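PDB 5CPC: secreted effector protein SopD from Salmonella typhimurium, which acts as a type III secreted effector that alters host cell physiology, aids membrane fission and macropinosome formation together with SopB during invasion, and contributes to replication in macrophages. Local coordinates for residues N74-R86 and L148-W160. Residues are numbered along the deposited sequence; the frame is centred on the assembly and turned at random.
Sequences NVEDINKIYAFKR and LQICEVIGSKMTW
Water 1 sits between the two helix backbones, giving hydrogen bonds to Ile-78 O (2.6 Å) and Cys-151 O (2.9 Å) and accepting one from Tyr-82 N. It thereby ties both helices together and takes up the N-H of Tyr-82. With CG anti to the backbone N (chi1 178°), the Tyr-82 ring lies over the 152-160 part of the partner helix, a knob in the hole formed by Glu-152, Gly-155, Ser-156 and Trp-160. Ser-156 CB lies over the middle of one face, a CH-pi contact 3.4 Å from the centroid of the Tyr-82 ring, while Arg-86 CG backs the opposite face near the rim. At the far end Trp-160 NE1 donates to Tyr-82 OH (3.1 Å), which lies in the indole plane; the bond is bent, and the two rings stand nearly perpendicular. Arg-86 CD meets the indole edge at Trp-160 CZ2 (3.7 Å), and its guanidinium makes a salt bridge with Glu-54. On the other flank Ile-81 packs its CG1 on Cys-151 CB, its CD1 on Leu-148 CD1 and its CG2 on Glu-152 CG. Ile-78 adds its CD1 against Ile-154 CG2 (4.0 Å), beside Ile-127 and Tyr-257. Gly-155, lacking a side chain, leaves room for Tyr-82 CB, and Tyr-82 CA comes within 4.3 Å of Glu-152 CA. Segments 76-86 and 148-160, parts of helices 76-90 and 141-160, thus form a tight, nearly orthogonal helix-helix crossing (-94°, axes 7.4 Å apart) with a single tyrosine knob, within the SopD fold.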
# COMPACT_ATOMS: atom_id res chain seq x y z
N ASN A 74 -14.91 3.76 -8.67
CA ASN A 74 -15.51 2.92 -7.62
C ASN A 74 -14.78 3.11 -6.28
O ASN A 74 -13.89 2.33 -5.93
CB ASN A 74 -15.50 1.45 -8.11
CG ASN A 74 -16.01 0.45 -7.05
OD1 ASN A 74 -16.78 0.80 -6.15
ND2 ASN A 74 -15.58 -0.83 -7.16
N VAL A 75 -15.09 4.18 -5.55
CA VAL A 75 -14.25 4.54 -4.40
C VAL A 75 -14.99 4.75 -3.10
O VAL A 75 -14.43 5.29 -2.13
CB VAL A 75 -13.32 5.75 -4.69
CG1 VAL A 75 -12.39 5.42 -5.87
CG2 VAL A 75 -14.14 7.07 -4.96
N GLU A 76 -16.25 4.32 -3.06
CA GLU A 76 -17.07 4.63 -1.91
C GLU A 76 -16.49 3.84 -0.71
O GLU A 76 -16.19 4.40 0.32
CB GLU A 76 -18.64 4.31 -2.19
N ASP A 77 -16.31 2.55 -0.87
CA ASP A 77 -15.67 1.70 0.16
C ASP A 77 -14.29 2.14 0.60
O ASP A 77 -14.09 2.34 1.81
CB ASP A 77 -15.73 0.23 -0.22
CG ASP A 77 -17.16 -0.18 -0.55
OD1 ASP A 77 -17.91 -0.61 0.34
OD2 ASP A 77 -17.54 -0.03 -1.72
N ILE A 78 -13.38 2.38 -0.35
CA ILE A 78 -12.03 2.80 0.05
C ILE A 78 -12.04 4.15 0.79
O ILE A 78 -11.36 4.28 1.81
CB ILE A 78 -10.96 2.75 -1.14
CG1 ILE A 78 -9.53 2.57 -0.59
CG2 ILE A 78 -11.11 3.94 -2.13
CD1 ILE A 78 -8.42 2.53 -1.69
N ASN A 79 -12.80 5.14 0.34
CA ASN A 79 -12.92 6.43 1.07
C ASN A 79 -13.49 6.37 2.49
O ASN A 79 -13.26 7.27 3.32
CB ASN A 79 -13.73 7.48 0.26
CG ASN A 79 -12.96 7.98 -1.00
OD1 ASN A 79 -11.85 8.47 -0.90
ND2 ASN A 79 -13.55 7.80 -2.16
N LYS A 80 -14.23 5.30 2.80
CA LYS A 80 -14.73 5.16 4.17
C LYS A 80 -13.62 5.18 5.16
O LYS A 80 -13.79 5.79 6.19
CB LYS A 80 -15.56 3.90 4.38
CG LYS A 80 -16.95 3.98 3.74
CD LYS A 80 -17.77 2.70 4.01
CE LYS A 80 -19.01 2.68 3.15
NZ LYS A 80 -19.90 1.53 3.55
N ILE A 81 -12.46 4.62 4.80
CA ILE A 81 -11.40 4.45 5.74
C ILE A 81 -10.87 5.81 6.16
O ILE A 81 -10.82 6.12 7.37
CB ILE A 81 -10.23 3.49 5.24
CG1 ILE A 81 -10.69 2.10 4.72
CG2 ILE A 81 -9.13 3.41 6.28
CD1 ILE A 81 -11.72 1.32 5.52
N TYR A 82 -10.46 6.64 5.20
CA TYR A 82 -10.08 8.02 5.57
C TYR A 82 -11.28 8.80 6.19
O TYR A 82 -11.09 9.51 7.17
CB TYR A 82 -9.45 8.82 4.39
CG TYR A 82 -9.10 10.22 4.75
CD1 TYR A 82 -9.66 11.29 4.03
CD2 TYR A 82 -8.24 10.51 5.82
CE1 TYR A 82 -9.36 12.64 4.35
CE2 TYR A 82 -7.91 11.89 6.18
CZ TYR A 82 -8.49 12.94 5.42
OH TYR A 82 -8.26 14.25 5.71
N ALA A 83 -12.49 8.61 5.70
CA ALA A 83 -13.70 9.36 6.30
C ALA A 83 -13.89 9.01 7.80
O ALA A 83 -14.13 9.90 8.69
CB ALA A 83 -14.96 9.04 5.55
N PHE A 84 -13.71 7.73 8.09
CA PHE A 84 -13.77 7.28 9.50
C PHE A 84 -12.71 7.98 10.35
O PHE A 84 -12.96 8.33 11.52
CB PHE A 84 -13.70 5.75 9.58
CG PHE A 84 -14.01 5.18 10.97
CD1 PHE A 84 -15.26 5.32 11.52
CD2 PHE A 84 -13.01 4.53 11.71
CE1 PHE A 84 -15.56 4.82 12.80
CE2 PHE A 84 -13.29 4.00 13.00
CZ PHE A 84 -14.56 4.16 13.55
N LYS A 85 -11.53 8.19 9.77
CA LYS A 85 -10.46 8.92 10.41
C LYS A 85 -10.97 10.37 10.64
O LYS A 85 -10.83 10.95 11.77
CB LYS A 85 -9.18 8.88 9.52
CG LYS A 85 -7.82 8.93 10.23
CD LYS A 85 -7.52 10.20 11.05
CE LYS A 85 -7.54 9.92 12.60
NZ LYS A 85 -8.06 11.05 13.53
N ARG A 86 -11.66 10.92 9.64
CA ARG A 86 -12.14 12.30 9.83
C ARG A 86 -13.14 12.33 10.95
O ARG A 86 -13.18 13.29 11.73
CB ARG A 86 -12.71 12.98 8.55
CG ARG A 86 -11.69 13.13 7.38
CD ARG A 86 -12.24 14.10 6.25
NE ARG A 86 -13.53 13.72 5.64
CZ ARG A 86 -13.70 12.77 4.73
NH1 ARG A 86 -12.67 12.06 4.30
NH2 ARG A 86 -14.91 12.53 4.24
N LEU A 148 -4.50 -0.70 5.71
CA LEU A 148 -5.54 0.25 6.05
C LEU A 148 -4.94 1.67 6.02
O LEU A 148 -5.63 2.63 5.71
CB LEU A 148 -6.05 -0.08 7.46
CG LEU A 148 -7.52 -0.41 7.70
CD1 LEU A 148 -8.47 -0.83 6.46
CD2 LEU A 148 -7.66 -1.39 8.89
N GLN A 149 -3.67 1.77 6.39
CA GLN A 149 -2.95 3.06 6.45
C GLN A 149 -2.80 3.59 5.04
O GLN A 149 -2.94 4.80 4.82
CB GLN A 149 -1.56 2.97 7.09
CG GLN A 149 -1.52 2.76 8.61
CD GLN A 149 -0.08 2.70 9.09
OE1 GLN A 149 0.62 3.72 9.16
NE2 GLN A 149 0.40 1.50 9.35
N ILE A 150 -2.58 2.67 4.10
CA ILE A 150 -2.41 3.05 2.71
C ILE A 150 -3.78 3.47 2.19
O ILE A 150 -3.87 4.40 1.39
CB ILE A 150 -1.84 1.88 1.88
CG1 ILE A 150 -0.38 1.58 2.32
CG2 ILE A 150 -1.94 2.11 0.33
CD1 ILE A 150 0.03 0.11 2.08
N CYS A 151 -4.82 2.75 2.61
CA CYS A 151 -6.20 3.11 2.31
C CYS A 151 -6.47 4.55 2.75
O CYS A 151 -7.01 5.27 1.97
CB CYS A 151 -7.22 2.11 2.91
SG CYS A 151 -7.30 0.56 1.95
N GLU A 152 -6.09 4.95 3.96
CA GLU A 152 -6.33 6.31 4.44
C GLU A 152 -5.70 7.32 3.49
O GLU A 152 -6.35 8.33 3.13
CB GLU A 152 -5.74 6.59 5.81
CG GLU A 152 -5.88 5.41 6.76
CD GLU A 152 -5.72 5.74 8.23
OE1 GLU A 152 -6.23 4.93 9.06
OE2 GLU A 152 -5.13 6.82 8.53
N VAL A 153 -4.44 7.07 3.11
CA VAL A 153 -3.68 8.05 2.39
C VAL A 153 -4.29 8.20 1.02
O VAL A 153 -4.54 9.34 0.57
CB VAL A 153 -2.15 7.70 2.39
CG1 VAL A 153 -1.39 8.50 1.31
CG2 VAL A 153 -1.60 8.04 3.73
N ILE A 154 -4.62 7.08 0.39
CA ILE A 154 -5.21 7.07 -0.94
C ILE A 154 -6.55 7.80 -0.93
O ILE A 154 -6.91 8.55 -1.88
CB ILE A 154 -5.49 5.66 -1.42
CG1 ILE A 154 -4.20 4.90 -1.75
CG2 ILE A 154 -6.27 5.72 -2.71
CD1 ILE A 154 -4.41 3.42 -2.21
N GLY A 155 -7.32 7.52 0.14
CA GLY A 155 -8.63 8.09 0.33
C GLY A 155 -8.50 9.57 0.50
O GLY A 155 -9.18 10.32 -0.16
N SER A 156 -7.58 9.99 1.33
CA SER A 156 -7.36 11.40 1.52
C SER A 156 -6.85 12.17 0.27
O SER A 156 -7.16 13.36 0.14
CB SER A 156 -6.44 11.60 2.67
OG SER A 156 -5.93 12.91 2.71
N LYS A 157 -6.12 11.51 -0.64
CA LYS A 157 -5.64 12.21 -1.83
C LYS A 157 -6.77 12.34 -2.80
O LYS A 157 -6.90 13.38 -3.45
CB LYS A 157 -4.46 11.50 -2.50
CG LYS A 157 -3.25 11.40 -1.61
CD LYS A 157 -2.65 12.75 -1.29
CE LYS A 157 -1.39 12.53 -0.51
NZ LYS A 157 -0.59 13.76 -0.35
N MET A 158 -7.61 11.31 -2.86
CA MET A 158 -8.66 11.30 -3.80
C MET A 158 -9.81 12.25 -3.37
O MET A 158 -10.60 12.64 -4.22
CB MET A 158 -9.20 9.91 -3.97
CG MET A 158 -8.36 8.98 -4.85
SD MET A 158 -9.28 7.42 -4.93
CE MET A 158 -8.91 6.95 -6.57
N THR A 159 -9.84 12.63 -2.09
CA THR A 159 -10.92 13.40 -1.47
C THR A 159 -10.58 14.89 -1.53
O THR A 159 -11.40 15.71 -1.95
CB THR A 159 -11.13 12.94 0.00
OG1 THR A 159 -11.71 11.63 -0.00
CG2 THR A 159 -12.03 13.89 0.81
N TRP A 160 -9.40 15.24 -1.08
CA TRP A 160 -9.00 16.61 -1.07
C TRP A 160 -8.21 17.03 -2.31
O TRP A 160 -8.02 18.25 -2.51
CB TRP A 160 -8.23 16.97 0.22
CG TRP A 160 -9.00 16.70 1.46
CD1 TRP A 160 -8.55 16.04 2.58
CD2 TRP A 160 -10.39 17.03 1.71
NE1 TRP A 160 -9.57 15.96 3.52
CE2 TRP A 160 -10.70 16.54 3.01
CE3 TRP A 160 -11.38 17.70 0.96
CZ2 TRP A 160 -11.97 16.72 3.60
CZ3 TRP A 160 -12.66 17.87 1.53
CH2 TRP A 160 -12.95 17.37 2.85
O HOH W 1 -9.71 6.16 2.50
O HOH W 2 -9.55 5.01 9.99